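CGAS/DncV-like nucleotidyltransferase in E. coli homolog (Rhodothermus marinus SG0.5JP17-172, PDB 6E0K) joins UTP and ATP into the second messenger 3',3'-cUAMP with the help of magnesium, signalling phage infection in a CBASS antiviral defence system. Local coordinates at residues D233-V238 / D280-G285; W241-D246 / R274-M279; H24-A29 / T104-A109; P211-E216 / G255-F260. All coordinates share one frame; numbering follows the deposited sequence.

Contact 1. Residues D233-V238 / D280-G285; sequences DTFCSV and DDLWTG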
loop_
_atom_site.group_PDB
_atom_site.type_symbol
_atom_site.label_atom_id
_atom_site.label_comp_id
_atom_site.label_asym_id
_atom_site.label_seq_id
_atom_site.Cartn_x
_atom_site.Cartn_y
_atom_site.Cartn_z
ATOM N N ASP A 233 -0.257 -15.645 -20.929
ATOM C CA ASP A 233 -1.191 -14.754 -21.607
ATOM C C ASP A 233 -1.428 -13.492 -20.795
ATOM O O ASP A 233 -1.575 -12.404 -21.361
ATOM C CB ASP A 233 -2.514 -15.472 -21.878
ATOM C CG ASP A 233 -2.360 -16.606 -22.877
ATOM O OD1 ASP A 233 -1.536 -16.467 -23.801
ATOM O OD2 ASP A 233 -3.050 -17.632 -22.728
ATOM N N THR A 234 -1.471 -13.619 -19.465
ATOM C CA THR A 234 -1.668 -12.448 -18.623
ATOM C C THR A 234 -0.453 -11.535 -18.680
ATOM O O THR A 234 -0.593 -10.316 -18.844
ATOM C CB THR A 234 -1.960 -12.871 -17.184
ATOM O OG1 THR A 234 -3.191 -13.600 -17.146
ATOM C CG2 THR A 234 -2.076 -11.645 -16.291
ATOM N N PHE A 235 0.751 -12.109 -18.569
ATOM C CA PHE A 235 1.964 -11.297 -18.631
ATOM C C PHE A 235 1.958 -10.435 -19.889
ATOM O O PHE A 235 2.118 -9.214 -19.820
ATOM C CB PHE A 235 3.205 -12.205 -18.587
ATOM C CG PHE A 235 4.528 -11.464 -18.444
ATOM C CD1 PHE A 235 5.055 -10.739 -19.506
ATOM C CD2 PHE A 235 5.253 -11.533 -17.263
ATOM C CE1 PHE A 235 6.271 -10.071 -19.388
ATOM C CE2 PHE A 235 6.481 -10.866 -17.136
ATOM C CZ PHE A 235 6.980 -10.135 -18.202
ATOM N N CYS A 236 1.691 -11.051 -21.039
ATOM C CA CYS A 236 1.781 -10.327 -22.306
ATOM C C CYS A 236 0.598 -9.393 -22.502
ATOM O O CYS A 236 0.769 -8.268 -22.990
ATOM C CB CYS A 236 1.885 -11.316 -23.462
ATOM S SG CYS A 236 3.474 -12.144 -23.464
ATOM N N SER A 237 -0.607 -9.837 -22.136
ATOM C CA SER A 237 -1.777 -8.983 -22.333
ATOM C C SER A 237 -1.694 -7.737 -21.467
ATOM O O SER A 237 -2.050 -6.639 -21.913
ATOM C CB SER A 237 -3.069 -9.751 -22.036
ATOM O OG SER A 237 -3.270 -10.784 -22.994
ATOM N N VAL A 238 -1.210 -7.884 -20.230
ATOM C CA VAL A 238 -1.083 -6.735 -19.340
ATOM C C VAL A 238 -0.029 -5.769 -19.869
ATOM O O VAL A 238 -0.272 -4.559 -19.983
ATOM C CB VAL A 238 -0.754 -7.199 -17.905
ATOM C CG1 VAL A 238 -0.272 -6.035 -17.066
ATOM C CG2 VAL A 238 -1.981 -7.876 -17.265
ATOM N N ASP A 280 9.541 -6.245 -21.074
ATOM C CA ASP A 280 9.728 -6.652 -22.464
ATOM C C ASP A 280 11.034 -7.416 -22.636
ATOM O O ASP A 280 11.072 -8.476 -23.271
ATOM C CB ASP A 280 9.747 -5.419 -23.364
ATOM C CG ASP A 280 8.377 -4.982 -23.832
ATOM O OD1 ASP A 280 7.422 -5.786 -23.826
ATOM O OD2 ASP A 280 8.272 -3.806 -24.257
ATOM N N ASP A 281 12.133 -6.853 -22.119
ATOM C CA ASP A 281 13.447 -7.470 -22.299
ATOM C C ASP A 281 13.518 -8.819 -21.607
ATOM O O ASP A 281 14.116 -9.762 -22.137
ATOM C CB ASP A 281 14.555 -6.571 -21.745
ATOM C CG ASP A 281 14.813 -5.345 -22.578
ATOM O OD1 ASP A 281 14.399 -5.301 -23.756
ATOM O OD2 ASP A 281 15.466 -4.425 -22.037
ATOM N N LEU A 282 12.947 -8.920 -20.402
ATOM C CA LEU A 282 12.907 -10.196 -19.691
ATOM C C LEU A 282 12.207 -11.255 -20.528
ATOM O O LEU A 282 12.705 -12.380 -20.693
ATOM C CB LEU A 282 12.186 -10.001 -18.354
ATOM C CG LEU A 282 11.862 -11.241 -17.539
ATOM C CD1 LEU A 282 13.159 -11.860 -17.020
ATOM C CD2 LEU A 282 10.956 -10.829 -16.381
ATOM N N TRP A 283 11.063 -10.889 -21.098
ATOM C CA TRP A 283 10.267 -11.808 -21.899
ATOM C C TRP A 283 11.004 -12.223 -23.167
ATOM O O TRP A 283 11.153 -13.419 -23.444
ATOM C CB TRP A 283 8.934 -11.143 -22.255
ATOM C CG TRP A 283 8.007 -12.066 -22.961
ATOM C CD1 TRP A 283 7.848 -12.207 -24.314
ATOM C CD2 TRP A 283 7.130 -13.014 -22.350
ATOM N NE1 TRP A 283 6.899 -13.171 -24.577
ATOM C CE2 TRP A 283 6.454 -13.689 -23.388
ATOM C CE3 TRP A 283 6.837 -13.348 -21.020
ATOM C CZ2 TRP A 283 5.512 -14.683 -23.138
ATOM C CZ3 TRP A 283 5.899 -14.333 -20.777
ATOM C CH2 TRP A 283 5.249 -14.986 -21.830
ATOM N N THR A 284 11.462 -11.244 -23.957
ATOM C CA THR A 284 12.069 -11.566 -25.248
ATOM C C THR A 284 13.424 -12.246 -25.080
ATOM O O THR A 284 13.815 -13.065 -25.921
ATOM C CB THR A 284 12.214 -10.303 -26.107
ATOM O OG1 THR A 284 13.075 -9.367 -25.456
ATOM C CG2 THR A 284 10.867 -9.646 -26.356
ATOM N N GLY A 285 14.146 -11.932 -24.003
ATOM C CA GLY A 285 15.464 -12.516 -23.797
ATOM C C GLY A 285 15.447 -13.938 -23.289
ATOM O O GLY A 285 16.451 -14.645 -23.432
#
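Phe235 and Trp283 have nearly parallel planes, 24° apart, but are slid past each other: the phenyl centroid is 5.0 Å from that of the Trp283 six-membered ring, and the rings barely overlap. What does meet is the indole rim and the phenyl face, Trp283 CE3 lying over that face, 3.5 Å from Phe235 CD1. Both side chains leave their helices with CG anti to the backbone N, and they run past each other in opposite directions. Cys236 adds a sulfur-aromatic contact. Its SG sits over a face of the indole, 3.6 Å from the centroid of the Trp283 six-membered ring and 25° off the ring normal, with Trp283 CZ2 the nearest atom at 3.3 Å. These contacts join helices 231-244 and 269-285, whose short segments cross at -135° with axes 11.6 Å apart, a wide spacing that large side chains fill. On the buried side, Phe235 is enclosed, also meeting Phe193 of helix 186-202 and Leu8 of helix 5-11. Leu282 makes a looser touch there, its CD2 4.4 Å from Phe235 CZ. Toward Cys236 and Trp283 the interface becomes partly exposed; here the indole also packs on Pro2 and Val3 near the N-terminus.

Contact 2. Residues W241-D246 / R274-M279; sequences WLKRAD and RFLRYM
Leu242 and Leu276 supply the apolar part of this contact, their side chains crossing at about a right angle. Both methyls of Leu276 reach the other helix: CD2 lies 3.7 Å from Leu242 CB and 3.8 Å from Leu242 CD1, while CD1 is 3.9 Å from Leu242 CB. Leu276 is directed there by a CG anti to its own carbonyl carbon (chi1 -59°). Lys243 adds its aliphatic stem, which slides past Leu276 in the reverse direction, with Lys243 CG 4.1 Å from Leu276 CD1. The ionic part is separate: the lysine chain bends at chi3 (64°), and its charged end makes a salt bridge with Asp280, one turn further along the opposite helix. The Arg273 guanidinium reaches back toward helix 231-244, bonding to Ala245 O and, weakly, to Leu242 O. With the CA atoms of Lys243 and Leu276 7.0 Å apart, this is close helix-helix packing, joining the C-terminal end of helix 231-244 to helix 269-285 in the helical lobe that follows the nucleotidyltransferase sheet in the chain.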
loop_
_atom_site.group_PDB
_atom_site.type_symbol
_atom_site.label_atom_id
_atom_site.label_comp_id
_atom_site.label_asym_id
_atom_site.label_seq_id
_atom_site.Cartn_x
_atom_site.Cartn_y
_atom_site.Cartn_z
ATOM N N TRP A 241 -1.006 -3.986 -23.143
ATOM C CA TRP A 241 -1.994 -2.927 -22.956
ATOM C C TRP A 241 -1.358 -1.685 -22.339
ATOM O O TRP A 241 -1.633 -0.560 -22.774
ATOM C CB TRP A 241 -3.160 -3.420 -22.097
ATOM C CG TRP A 241 -4.238 -2.385 -21.963
ATOM C CD1 TRP A 241 -5.298 -2.196 -22.806
ATOM C CD2 TRP A 241 -4.356 -1.381 -20.945
ATOM N NE1 TRP A 241 -6.068 -1.143 -22.375
ATOM C CE2 TRP A 241 -5.504 -0.619 -21.242
ATOM C CE3 TRP A 241 -3.600 -1.050 -19.812
ATOM C CZ2 TRP A 241 -5.922 0.443 -20.442
ATOM C CZ3 TRP A 241 -4.009 0.012 -19.022
ATOM C CH2 TRP A 241 -5.161 0.747 -19.340
ATOM N N LEU A 242 -0.507 -1.863 -21.325
ATOM C CA LEU A 242 0.150 -0.719 -20.694
ATOM C C LEU A 242 1.029 0.045 -21.683
ATOM O O LEU A 242 1.103 1.281 -21.635
ATOM C CB LEU A 242 0.974 -1.194 -19.491
ATOM C CG LEU A 242 0.152 -1.553 -18.245
ATOM C CD1 LEU A 242 0.998 -2.330 -17.251
ATOM C CD2 LEU A 242 -0.424 -0.295 -17.588
ATOM N N LYS A 243 1.696 -0.671 -22.595
ATOM C CA LYS A 243 2.564 -0.016 -23.574
ATOM C C LYS A 243 1.783 0.902 -24.498
ATOM O O LYS A 243 2.333 1.893 -25.002
ATOM C CB LYS A 243 3.320 -1.077 -24.383
ATOM C CG LYS A 243 4.533 -1.622 -23.660
ATOM C CD LYS A 243 4.980 -2.968 -24.215
ATOM C CE LYS A 243 5.438 -2.892 -25.644
ATOM N NZ LYS A 243 5.922 -4.245 -26.074
ATOM N N ARG A 244 0.511 0.588 -24.738
ATOM C CA ARG A 244 -0.346 1.353 -25.638
ATOM C C ARG A 244 -1.261 2.328 -24.912
ATOM O O ARG A 244 -1.991 3.074 -25.575
ATOM C CB ARG A 244 -1.182 0.391 -26.488
ATOM C CG ARG A 244 -0.337 -0.496 -27.390
ATOM C CD ARG A 244 -1.075 -1.734 -27.869
ATOM N NE ARG A 244 -0.290 -2.472 -28.859
ATOM C CZ ARG A 244 0.780 -3.215 -28.580
ATOM N NH1 ARG A 244 1.220 -3.331 -27.327
ATOM N NH2 ARG A 244 1.423 -3.838 -29.559
ATOM N N ALA A 245 -1.235 2.354 -23.583
ATOM C CA ALA A 245 -2.197 3.125 -22.815
ATOM C C ALA A 245 -1.722 4.558 -22.610
ATOM O O ALA A 245 -0.530 4.868 -22.693
ATOM C CB ALA A 245 -2.452 2.470 -21.458
ATOM N N ASP A 246 -2.688 5.436 -22.346
ATOM C CA ASP A 246 -2.404 6.794 -21.889
ATOM C C ASP A 246 -2.321 6.735 -20.374
ATOM O O ASP A 246 -3.338 6.634 -19.687
ATOM C CB ASP A 246 -3.482 7.764 -22.364
ATOM C CG ASP A 246 -3.265 9.189 -21.865
ATOM O OD1 ASP A 246 -2.291 9.447 -21.129
ATOM O OD2 ASP A 246 -4.077 10.071 -22.230
ATOM N N ARG A 274 9.874 2.671 -18.068
ATOM C CA ARG A 274 11.089 1.894 -17.857
ATOM C C ARG A 274 10.756 0.484 -17.380
ATOM O O ARG A 274 11.330 -0.503 -17.856
ATOM C CB ARG A 274 12.004 2.601 -16.855
ATOM C CG ARG A 274 13.304 1.827 -16.581
ATOM C CD ARG A 274 14.227 2.554 -15.619
ATOM N NE ARG A 274 13.688 2.585 -14.269
ATOM C CZ ARG A 274 14.370 2.957 -13.192
ATOM N NH1 ARG A 274 15.647 3.326 -13.292
ATOM N NH2 ARG A 274 13.770 2.943 -12.006
ATOM N N PHE A 275 9.838 0.371 -16.418
ATOM C CA PHE A 275 9.419 -0.953 -15.966
ATOM C C PHE A 275 8.909 -1.788 -17.134
ATOM O O PHE A 275 9.240 -2.972 -17.251
ATOM C CB PHE A 275 8.356 -0.812 -14.871
ATOM C CG PHE A 275 7.551 -2.065 -14.627
ATOM C CD1 PHE A 275 8.101 -3.139 -13.944
ATOM C CD2 PHE A 275 6.248 -2.168 -15.085
ATOM C CE1 PHE A 275 7.372 -4.294 -13.719
ATOM C CE2 PHE A 275 5.503 -3.331 -14.853
ATOM C CZ PHE A 275 6.077 -4.398 -14.173
ATOM N N LEU A 276 8.128 -1.180 -18.029
ATOM C CA LEU A 276 7.606 -1.934 -19.166
ATOM C C LEU A 276 8.729 -2.392 -20.090
ATOM O O LEU A 276 8.685 -3.517 -20.607
ATOM C CB LEU A 276 6.594 -1.098 -19.945
ATOM C CG LEU A 276 5.378 -0.627 -19.142
ATOM C CD1 LEU A 276 4.518 0.262 -20.037
ATOM C CD2 LEU A 276 4.557 -1.794 -18.586
ATOM N N ARG A 277 9.740 -1.541 -20.303
ATOM C CA ARG A 277 10.902 -1.946 -21.098
ATOM C C ARG A 277 11.622 -3.133 -20.466
ATOM O O ARG A 277 12.045 -4.059 -21.172
ATOM C CB ARG A 277 11.873 -0.774 -21.281
ATOM C CG ARG A 277 11.409 0.270 -22.269
ATOM C CD ARG A 277 12.526 1.248 -22.628
ATOM N NE ARG A 277 13.029 2.020 -21.492
ATOM C CZ ARG A 277 12.516 3.173 -21.077
ATOM N NH1 ARG A 277 11.444 3.688 -21.670
ATOM N NH2 ARG A 277 13.074 3.810 -20.055
ATOM N N TYR A 278 11.760 -3.138 -19.135
ATOM C CA TYR A 278 12.459 -4.245 -18.496
ATOM C C TYR A 278 11.640 -5.533 -18.579
ATOM O O TYR A 278 12.199 -6.620 -18.757
ATOM C CB TYR A 278 12.805 -3.894 -17.037
ATOM C CG TYR A 278 14.109 -3.123 -16.882
ATOM C CD1 TYR A 278 14.187 -1.773 -17.207
ATOM C CD2 TYR A 278 15.254 -3.753 -16.408
ATOM C CE1 TYR A 278 15.377 -1.067 -17.052
ATOM C CE2 TYR A 278 16.441 -3.062 -16.260
ATOM C CZ TYR A 278 16.502 -1.726 -16.586
ATOM O OH TYR A 278 17.688 -1.019 -16.445
ATOM N N MET A 279 10.311 -5.429 -18.493
ATOM C CA MET A 279 9.479 -6.618 -18.660
ATOM C C MET A 279 9.550 -7.146 -20.085
ATOM O O MET A 279 9.622 -8.360 -20.293
ATOM C CB MET A 279 8.033 -6.305 -18.280
ATOM C CG MET A 279 7.852 -6.026 -16.794
ATOM S SD MET A 279 8.314 -7.409 -15.686
ATOM C CE MET A 279 9.892 -6.832 -15.063
#

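Contact 3. Residues H24-A29 / T104-A109; sequences HESIRA and TDYYGA
Within the nucleotidyltransferase domain, helix 18-32 meets the C-terminal end of helix 92-107 chiefly through Tyr107, whose hydroxyl is gripped by Ser26. Tyr107 OH and Ser26 OG are hydrogen-bonded at 2.6 Å, and either could be the donor. Ser26 OG approaches at the edge of the phenol ring, near its plane, with Tyr107 CE1 3.5 Å away; it gets there with OG anti to the backbone N (chi1 -179°). Ile27 comes from another direction, its side chain crossing that of Tyr107 at about a right angle. Its CD1 methyl lies 3.4 Å from Tyr107 OH and 4.0 Å from Tyr107 CE2, giving the hydroxyl end an apolar neighbour as well as a polar one. Tyr106, its neighbour in the same helix, places CD2 3.4 Å above the centre of the Tyr107 ring. The more exposed of the two tyrosines, Tyr106 meets the other helix more loosely, its CE2 4.2 Å from Ser26 OG. Helix 92-107 ends immediately afterwards at Gly108, whose positive phi (98°) turns the chain away. On the sheet side of the helix pair, Ile27 and Tyr107 both pack on Val121 of strand 119-122, and Ile27 also touches Val43 of strand 42-45, so the two helices rest against the central sheet.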
loop_
_atom_site.group_PDB
_atom_site.type_symbol
_atom_site.label_atom_id
_atom_site.label_comp_id
_atom_site.label_asym_id
_atom_site.label_seq_id
_atom_site.Cartn_x
_atom_site.Cartn_y
_atom_site.Cartn_z
ATOM N N HIS A 24 0.218 -8.548 13.812
ATOM C CA HIS A 24 -0.970 -7.710 13.940
ATOM C C HIS A 24 -1.689 -7.973 15.263
ATOM O O HIS A 24 -2.017 -7.036 16.015
ATOM C CB HIS A 24 -1.870 -7.994 12.732
ATOM C CG HIS A 24 -3.187 -7.296 12.765
ATOM N ND1 HIS A 24 -4.282 -7.754 12.062
ATOM C CD2 HIS A 24 -3.576 -6.143 13.363
ATOM C CE1 HIS A 24 -5.297 -6.928 12.249
ATOM N NE2 HIS A 24 -4.897 -5.950 13.044
ATOM N N GLU A 25 -1.919 -9.252 15.575
ATOM C CA GLU A 25 -2.616 -9.604 16.807
ATOM C C GLU A 25 -1.815 -9.183 18.027
ATOM O O GLU A 25 -2.393 -8.780 19.038
ATOM C CB GLU A 25 -2.892 -11.109 16.835
ATOM C CG GLU A 25 -3.825 -11.563 15.714
ATOM C CD GLU A 25 -3.991 -13.076 15.640
ATOM O OE1 GLU A 25 -3.433 -13.792 16.500
ATOM O OE2 GLU A 25 -4.688 -13.548 14.714
ATOM N N SER A 26 -0.484 -9.227 17.933
ATOM C CA SER A 26 0.356 -8.770 19.041
ATOM C C SER A 26 0.195 -7.272 19.299
ATOM O O SER A 26 0.007 -6.855 20.449
ATOM C CB SER A 26 1.820 -9.110 18.752
ATOM O OG SER A 26 2.657 -8.703 19.823
ATOM N N ILE A 27 0.301 -6.444 18.252
ATOM C CA ILE A 27 0.085 -5.005 18.424
ATOM C C ILE A 27 -1.296 -4.740 19.013
ATOM O O ILE A 27 -1.455 -3.915 19.926
ATOM C CB ILE A 27 0.269 -4.270 17.087
ATOM C CG1 ILE A 27 1.697 -4.468 16.540
ATOM C CG2 ILE A 27 -0.077 -2.787 17.254
ATOM C CD1 ILE A 27 2.768 -3.792 17.371
ATOM N N ARG A 28 -2.317 -5.431 18.495
ATOM C CA ARG A 28 -3.670 -5.246 19.012
ATOM C C ARG A 28 -3.737 -5.589 20.491
ATOM O O ARG A 28 -4.365 -4.873 21.280
ATOM C CB ARG A 28 -4.642 -6.115 18.212
ATOM C CG ARG A 28 -6.076 -6.072 18.693
ATOM C CD ARG A 28 -6.935 -6.940 17.779
ATOM N NE ARG A 28 -7.243 -6.249 16.528
ATOM C CZ ARG A 28 -7.550 -6.860 15.389
ATOM N NH1 ARG A 28 -7.583 -8.188 15.336
ATOM N NH2 ARG A 28 -7.821 -6.145 14.304
ATOM N N ALA A 29 -3.087 -6.683 20.890
ATOM C CA ALA A 29 -3.119 -7.079 22.288
ATOM C C ALA A 29 -2.403 -6.065 23.174
ATOM O O ALA A 29 -2.829 -5.812 24.306
ATOM C CB ALA A 29 -2.493 -8.472 22.432
ATOM N N THR A 104 5.274 0.826 24.467
ATOM C CA THR A 104 6.429 0.729 25.351
ATOM C C THR A 104 6.100 -0.059 26.615
ATOM O O THR A 104 6.919 -0.858 27.086
ATOM C CB THR A 104 6.917 2.135 25.701
ATOM O OG1 THR A 104 7.253 2.834 24.488
ATOM C CG2 THR A 104 8.136 2.070 26.601
ATOM N N ASP A 105 4.910 0.156 27.183
ATOM C CA ASP A 105 4.525 -0.588 28.383
ATOM C C ASP A 105 4.508 -2.082 28.105
ATOM O O ASP A 105 4.914 -2.887 28.951
ATOM C CB ASP A 105 3.138 -0.161 28.876
ATOM C CG ASP A 105 3.112 1.227 29.505
ATOM O OD1 ASP A 105 4.174 1.768 29.886
ATOM O OD2 ASP A 105 1.991 1.775 29.636
ATOM N N TYR A 106 4.035 -2.470 26.924
ATOM C CA TYR A 106 3.858 -3.887 26.641
ATOM C C TYR A 106 5.165 -4.557 26.210
ATOM O O TYR A 106 5.533 -5.609 26.746
ATOM C CB TYR A 106 2.769 -4.070 25.584
ATOM C CG TYR A 106 2.500 -5.520 25.262
ATOM C CD1 TYR A 106 1.676 -6.287 26.073
ATOM C CD2 TYR A 106 3.078 -6.111 24.152
ATOM C CE1 TYR A 106 1.438 -7.617 25.785
ATOM C CE2 TYR A 106 2.844 -7.429 23.850
ATOM C CZ TYR A 106 2.023 -8.180 24.669
ATOM O OH TYR A 106 1.801 -9.502 24.345
ATOM N N TYR A 107 5.883 -3.971 25.245
ATOM C CA TYR A 107 7.074 -4.604 24.684
ATOM C C TYR A 107 8.367 -4.217 25.391
ATOM O O TYR A 107 9.358 -4.954 25.275
ATOM C CB TYR A 107 7.235 -4.252 23.205
ATOM C CG TYR A 107 6.116 -4.740 22.329
ATOM C CD1 TYR A 107 6.064 -6.069 21.924
ATOM C CD2 TYR A 107 5.115 -3.863 21.880
ATOM C CE1 TYR A 107 5.036 -6.524 21.111
ATOM C CE2 TYR A 107 4.084 -4.311 21.086
ATOM C CZ TYR A 107 4.050 -5.640 20.696
ATOM O OH TYR A 107 3.019 -6.086 19.896
ATOM N N GLY A 108 8.383 -3.093 26.098
ATOM C CA GLY A 108 9.590 -2.557 26.693
ATOM C C GLY A 108 10.208 -1.473 25.831
ATOM O O GLY A 108 10.136 -1.503 24.597
ATOM N N ALA A 109 10.843 -0.496 26.489
ATOM C CA ALA A 109 11.418 0.637 25.775
ATOM C C ALA A 109 12.409 0.200 24.699
ATOM O O ALA A 109 12.500 0.842 23.646
ATOM C CB ALA A 109 12.097 1.587 26.764
#

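Contact 4. Residues P211-E216 / G255-F260; sequences PSYFLE and GQDDLF
Phe214 and Leu259 cross obliquely where helix 212-220 packs against the loop joining helices 231-244 and 269-285. The contact adjoins the nucleotide site: Ser212, in the first turn of the helix just after Pro211 at its N-cap, binds ATP. The apolar touch is made by single atoms, Phe214 CD1 and Leu259 CD1 at 3.9 Å. Leu259 extends its branch with CG anti to the backbone N (chi1 176°), whereas Phe214 has CG anti to the carbonyl carbon (chi1 -68°); its ring is also stacked with Trp267. Tyr213 points a different way, its phenol reaching toward the carboxylate of Asp257, which Asn254 ND2 holds by a hydrogen bond to OD2. Tyr213 OH and Asp257 OD2 are 4.3 Å apart, too far for a direct bond. One water fills the step between them: it is hydrogen-bonded to Tyr213 OH at 2.6 Å and donates to Asp257 OD2 at 2.7 Å.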
loop_
_atom_site.group_PDB
_atom_site.type_symbol
_atom_site.label_atom_id
_atom_site.label_comp_id
_atom_site.label_asym_id
_atom_site.label_seq_id
_atom_site.Cartn_x
_atom_site.Cartn_y
_atom_site.Cartn_z
ATOM N N PRO A 211 8.563 0.135 -7.455
ATOM C CA PRO A 211 8.173 0.081 -6.042
ATOM C C PRO A 211 6.790 -0.532 -5.893
ATOM O O PRO A 211 5.886 -0.266 -6.688
ATOM C CB PRO A 211 8.196 1.552 -5.614
ATOM C CG PRO A 211 9.114 2.227 -6.610
ATOM C CD PRO A 211 8.892 1.496 -7.899
ATOM N N SER A 212 6.628 -1.357 -4.849
ATOM C CA SER A 212 5.470 -2.245 -4.762
ATOM C C SER A 212 4.149 -1.490 -4.849
ATOM O O SER A 212 3.243 -1.878 -5.595
ATOM C CB SER A 212 5.522 -3.046 -3.463
ATOM O OG SER A 212 6.596 -3.977 -3.498
ATOM N N TYR A 213 4.008 -0.418 -4.081
ATOM C CA TYR A 213 2.735 0.289 -4.086
ATOM C C TYR A 213 2.427 0.860 -5.467
ATOM O O TYR A 213 1.303 0.732 -5.967
ATOM C CB TYR A 213 2.756 1.386 -3.022
ATOM C CG TYR A 213 1.562 2.307 -3.061
ATOM C CD1 TYR A 213 0.343 1.906 -2.529
ATOM C CD2 TYR A 213 1.659 3.575 -3.615
ATOM C CE1 TYR A 213 -0.751 2.750 -2.536
ATOM C CE2 TYR A 213 0.559 4.432 -3.641
ATOM C CZ TYR A 213 -0.646 4.001 -3.102
ATOM O OH TYR A 213 -1.748 4.837 -3.108
ATOM N N PHE A 214 3.422 1.490 -6.106
ATOM C CA PHE A 214 3.214 2.047 -7.442
ATOM C C PHE A 214 2.895 0.955 -8.455
ATOM O O PHE A 214 2.087 1.157 -9.373
ATOM C CB PHE A 214 4.452 2.825 -7.890
ATOM C CG PHE A 214 4.711 4.084 -7.111
ATOM C CD1 PHE A 214 3.675 4.785 -6.519
ATOM C CD2 PHE A 214 6.007 4.565 -6.985
ATOM C CE1 PHE A 214 3.925 5.951 -5.810
ATOM C CE2 PHE A 214 6.270 5.722 -6.276
ATOM C CZ PHE A 214 5.224 6.418 -5.690
ATOM N N LEU A 215 3.517 -0.218 -8.301
ATOM C CA LEU A 215 3.254 -1.310 -9.235
ATOM C C LEU A 215 1.827 -1.819 -9.081
ATOM O O LEU A 215 1.152 -2.083 -10.084
ATOM C CB LEU A 215 4.269 -2.438 -9.022
ATOM C CG LEU A 215 4.087 -3.671 -9.899
ATOM C CD1 LEU A 215 4.135 -3.299 -11.366
ATOM C CD2 LEU A 215 5.159 -4.696 -9.545
ATOM N N GLU A 216 1.341 -1.943 -7.837
ATOM C CA GLU A 216 -0.056 -2.325 -7.618
ATOM C C GLU A 216 -0.997 -1.320 -8.259
ATOM O O GLU A 216 -1.956 -1.696 -8.948
ATOM C CB GLU A 216 -0.361 -2.448 -6.119
ATOM C CG GLU A 216 0.303 -3.643 -5.474
ATOM C CD GLU A 216 -0.227 -3.984 -4.079
ATOM O OE1 GLU A 216 -1.316 -3.506 -3.648
ATOM O OE2 GLU A 216 0.487 -4.735 -3.397
ATOM N N GLY A 255 -8.592 4.995 -5.462
ATOM C CA GLY A 255 -9.576 5.797 -6.160
ATOM C C GLY A 255 -9.533 7.280 -5.858
ATOM O O GLY A 255 -10.382 8.028 -6.376
ATOM N N GLN A 256 -8.580 7.737 -5.047
ATOM C CA GLN A 256 -8.529 9.132 -4.615
ATOM C C GLN A 256 -7.379 9.922 -5.217
ATOM O O GLN A 256 -7.551 11.100 -5.542
ATOM C CB GLN A 256 -8.419 9.221 -3.089
ATOM C CG GLN A 256 -9.438 8.420 -2.322
ATOM C CD GLN A 256 -10.842 8.601 -2.843
ATOM O OE1 GLN A 256 -11.347 9.723 -2.964
ATOM N NE2 GLN A 256 -11.483 7.487 -3.173
ATOM N N ASP A 257 -6.207 9.315 -5.328
ATOM C CA ASP A 257 -4.972 9.983 -5.710
ATOM C C ASP A 257 -4.637 9.719 -7.170
ATOM O O ASP A 257 -5.005 8.684 -7.735
ATOM C CB ASP A 257 -3.788 9.495 -4.867
ATOM C CG ASP A 257 -4.011 9.640 -3.368
ATOM O OD1 ASP A 257 -4.620 10.636 -2.928
ATOM O OD2 ASP A 257 -3.535 8.744 -2.636
ATOM N N ASP A 258 -3.907 10.659 -7.769
ATOM C CA ASP A 258 -3.275 10.411 -9.056
ATOM C C ASP A 258 -2.014 9.583 -8.868
ATOM O O ASP A 258 -1.235 9.813 -7.939
ATOM C CB ASP A 258 -2.911 11.714 -9.758
ATOM C CG ASP A 258 -4.116 12.443 -10.297
ATOM O OD1 ASP A 258 -5.199 11.829 -10.387
ATOM O OD2 ASP A 258 -3.966 13.628 -10.650
ATOM N N LEU A 259 -1.801 8.634 -9.778
ATOM C CA LEU A 259 -0.607 7.806 -9.689
ATOM C C LEU A 259 0.636 8.577 -10.118
ATOM O O LEU A 259 1.720 8.373 -9.558
ATOM C CB LEU A 259 -0.778 6.544 -10.538
ATOM C CG LEU A 259 0.438 5.615 -10.625
ATOM C CD1 LEU A 259 0.917 5.232 -9.226
ATOM C CD2 LEU A 259 0.069 4.384 -11.412
ATOM N N PHE A 260 0.505 9.462 -11.102
ATOM C CA PHE A 260 1.642 10.147 -11.700
ATOM C C PHE A 260 1.602 11.641 -11.412
ATOM O O PHE A 260 0.548 12.278 -11.517
ATOM C CB PHE A 260 1.681 9.909 -13.210
ATOM C CG PHE A 260 1.822 8.469 -13.571
ATOM C CD1 PHE A 260 2.979 7.785 -13.244
ATOM C CD2 PHE A 260 0.797 7.784 -14.212
ATOM C CE1 PHE A 260 3.113 6.457 -13.547
ATOM C CE2 PHE A 260 0.930 6.446 -14.522
ATOM C CZ PHE A 260 2.096 5.783 -14.189
HETATM O O HOH W 1 -1.270 7.381 -3.326
#

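In the fold
Contacts 1 and 2 join the same two helices, 231-244 and 269-285, with centres 10 Å apart, and the Lys243-Asp280 salt bridge links them. Contact 2 is buried and mainly aliphatic; contact 1 is aromatic, with one cysteine sulfur over a ring and a partly exposed side. Contact 4, also partly buried, has its centre about 8 Å from that of the chain and alone contains an ATP-binding residue; its polar link passes through water. It meets contact 2 through Leu215 and Phe275. Contact 3 stands apart on the nucleotidyltransferase sheet, more than 40 Å between centres from contacts 1 and 2; partly buried, with exposed Tyr106 beside buried Ser26 and Ile27, it relies on a direct hydroxyl-hydroxyl bond.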